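Local coordinates for proximal thread matrix protein 1 (Mytilus galloprovincialis, PDB 4CNB) that binds zinc and probably serves as a matrix protein around the collagen fibres of the mussel's proximal byssal threads, at residues F402-L407 / V417-S422. Residues are numbered along the deposited sequence; the frame is centred on the assembly and turned at random.
Sequences FLKSEL and VFTTSS
The ring of Phe402 meets the methyl of Thr419 obliquely at its far end: CZ lies 3.5 Å from Thr419 CG2, and the two side chains cross at about a right angle. With CG held between the backbone N and the carbonyl carbon (chi1 70°), the ring, large enough to span the distance, swings from the loop ahead of the helix toward the strand. The other ring, that of Phe418, sets off away from the helix side, onto Val433 and Leu436 of helix 430-437. Thr419 suits its place because its beta-branch fits an extended backbone while offering a methyl to the apolar side; that same CG2 also meets Leu407 CD1 at 3.9 Å. Leu407, whose branched apolar end fills buried space between helix and sheet, sends CB against Val417 CG1 (3.8 Å). Val417, beta-branched as suits a strand, offers two methyls, CG1 also to Lys404 NZ (3.6 Å), CG2 to the backbone O of Leu407 (3.7 Å). An alanine here would lose both methyls and probably open a gap against Leu407 CB. Lys404 suits the exposed border: its CE lies by Thr419 CG2, and its chain bends at chi4 (-54°), with NZ in a weak, long ion pair with Glu414. No hydrogen bond joins residues 402-407 to 417-422; their contact is van der Waals packing. Strand 417-420 is one of the two edge strands in the sheet of this von Willebrand factor type A domain. With helix 404-410 and strand 391-398, hydrogen-bonded alongside through Phe418 and Thr420, it completes a beta-alpha-beta unit, Leu407 also reaching Ala395 and Thr369 on the inner strands.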
loop_
_atom_site.group_PDB
_atom_site.type_symbol
_atom_site.label_atom_id
_atom_site.label_comp_id
_atom_site.label_asym_id
_atom_site.label_seq_id
_atom_site.Cartn_x
_atom_site.Cartn_y
_atom_site.Cartn_z
ATOM N N PHE A 402 -7.708 16.259 -15.028
ATOM C CA PHE A 402 -6.619 15.739 -14.213
ATOM C C PHE A 402 -5.878 14.652 -14.980
ATOM O O PHE A 402 -6.398 14.135 -15.963
ATOM C CB PHE A 402 -7.186 15.167 -12.913
ATOM C CG PHE A 402 -7.970 13.906 -13.102
ATOM C CD1 PHE A 402 -9.325 13.949 -13.380
ATOM C CD2 PHE A 402 -7.343 12.666 -13.004
ATOM C CE1 PHE A 402 -10.048 12.774 -13.566
ATOM C CE2 PHE A 402 -8.056 11.498 -13.191
ATOM C CZ PHE A 402 -9.414 11.558 -13.475
ATOM N N LEU A 403 -4.667 14.315 -14.532
ATOM C CA LEU A 403 -3.889 13.230 -15.138
ATOM C C LEU A 403 -3.745 12.078 -14.152
ATOM O O LEU A 403 -3.228 12.259 -13.042
ATOM C CB LEU A 403 -2.503 13.725 -15.574
ATOM C CG LEU A 403 -2.474 14.794 -16.679
ATOM C CD1 LEU A 403 -1.079 15.353 -16.857
ATOM C CD2 LEU A 403 -2.992 14.248 -17.994
ATOM N N LYS A 404 -4.222 10.897 -14.548
ATOM C CA LYS A 404 -4.295 9.748 -13.635
ATOM C C LYS A 404 -2.900 9.289 -13.212
ATOM O O LYS A 404 -2.704 8.719 -12.130
ATOM C CB LYS A 404 -5.035 8.590 -14.307
ATOM C CG LYS A 404 -5.647 7.632 -13.318
ATOM C CD LYS A 404 -6.443 6.526 -13.998
ATOM C CE LYS A 404 -7.019 5.571 -12.961
ATOM N NZ LYS A 404 -5.952 5.039 -12.056
ATOM N N SER A 405 -1.935 9.535 -14.088
ATOM C CA SER A 405 -0.531 9.271 -13.801
ATOM C C SER A 405 -0.091 9.998 -12.530
ATOM O O SER A 405 0.620 9.446 -11.699
ATOM C CB SER A 405 0.310 9.772 -14.965
ATOM O OG SER A 405 -0.165 11.047 -15.349
ATOM N N GLU A 406 -0.512 11.243 -12.386
ATOM C CA GLU A 406 -0.113 12.035 -11.231
ATOM C C GLU A 406 -0.804 11.511 -9.966
ATOM O O GLU A 406 -0.206 11.472 -8.884
ATOM C CB GLU A 406 -0.400 13.517 -11.488
ATOM C CG GLU A 406 0.386 14.088 -12.680
ATOM C CD GLU A 406 0.176 15.578 -12.898
ATOM O OE1 GLU A 406 -0.811 16.142 -12.389
ATOM O OE2 GLU A 406 1.012 16.192 -13.595
ATOM N N LEU A 407 -2.046 11.054 -10.107
ATOM C CA LEU A 407 -2.736 10.434 -8.976
ATOM C C LEU A 407 -1.965 9.201 -8.514
ATOM O O LEU A 407 -1.781 8.968 -7.326
ATOM C CB LEU A 407 -4.158 10.032 -9.348
ATOM C CG LEU A 407 -5.109 11.094 -9.883
ATOM C CD1 LEU A 407 -6.499 10.480 -10.049
ATOM C CD2 LEU A 407 -5.149 12.307 -8.955
ATOM N N VAL A 417 -6.347 5.107 -5.626
ATOM C CA VAL A 417 -6.644 6.126 -6.619
ATOM C C VAL A 417 -8.089 5.974 -7.058
ATOM O O VAL A 417 -8.544 4.864 -7.331
ATOM C CB VAL A 417 -5.711 5.983 -7.836
ATOM C CG1 VAL A 417 -6.177 6.854 -8.996
ATOM C CG2 VAL A 417 -4.294 6.311 -7.441
ATOM N N PHE A 418 -8.802 7.093 -7.114
ATOM C CA PHE A 418 -10.209 7.116 -7.489
ATOM C C PHE A 418 -10.446 8.203 -8.514
ATOM O O PHE A 418 -9.791 9.251 -8.490
ATOM C CB PHE A 418 -11.092 7.381 -6.260
ATOM C CG PHE A 418 -10.931 6.355 -5.181
ATOM C CD1 PHE A 418 -9.980 6.510 -4.208
ATOM C CD2 PHE A 418 -11.719 5.213 -5.168
ATOM C CE1 PHE A 418 -9.803 5.550 -3.223
ATOM C CE2 PHE A 418 -11.562 4.248 -4.185
ATOM C CZ PHE A 418 -10.594 4.414 -3.217
ATOM N N THR A 419 -11.371 7.952 -9.425
ATOM C CA THR A 419 -11.721 8.929 -10.454
ATOM C C THR A 419 -13.226 8.967 -10.678
ATOM O O THR A 419 -13.920 7.952 -10.567
ATOM C CB THR A 419 -11.055 8.614 -11.810
ATOM O OG1 THR A 419 -11.543 7.360 -12.306
ATOM C CG2 THR A 419 -9.538 8.556 -11.679
ATOM N N THR A 420 -13.737 10.141 -11.003
ATOM C CA THR A 420 -15.164 10.286 -11.247
ATOM C C THR A 420 -15.331 11.321 -12.341
ATOM O O THR A 420 -14.538 12.250 -12.443
ATOM C CB THR A 420 -15.945 10.737 -9.974
ATOM O OG1 THR A 420 -15.733 12.137 -9.729
ATOM C CG2 THR A 420 -15.493 9.953 -8.749
ATOM N N SER A 421 -16.369 11.161 -13.152
ATOM C CA SER A 421 -16.580 12.021 -14.312
ATOM C C SER A 421 -17.063 13.403 -13.900
ATOM O O SER A 421 -16.888 14.372 -14.628
ATOM C CB SER A 421 -17.594 11.381 -15.264
ATOM O OG SER A 421 -18.721 10.907 -14.550
ATOM N N SER A 422 -17.672 13.500 -12.729
ATOM C CA SER A 422 -18.143 14.796 -12.253
ATOM C C SER A 422 -18.323 14.830 -10.736
ATOM O O SER A 422 -18.342 13.795 -10.067
ATOM C CB SER A 422 -19.457 15.166 -12.954
ATOM O OG SER A 422 -20.538 14.410 -12.445
#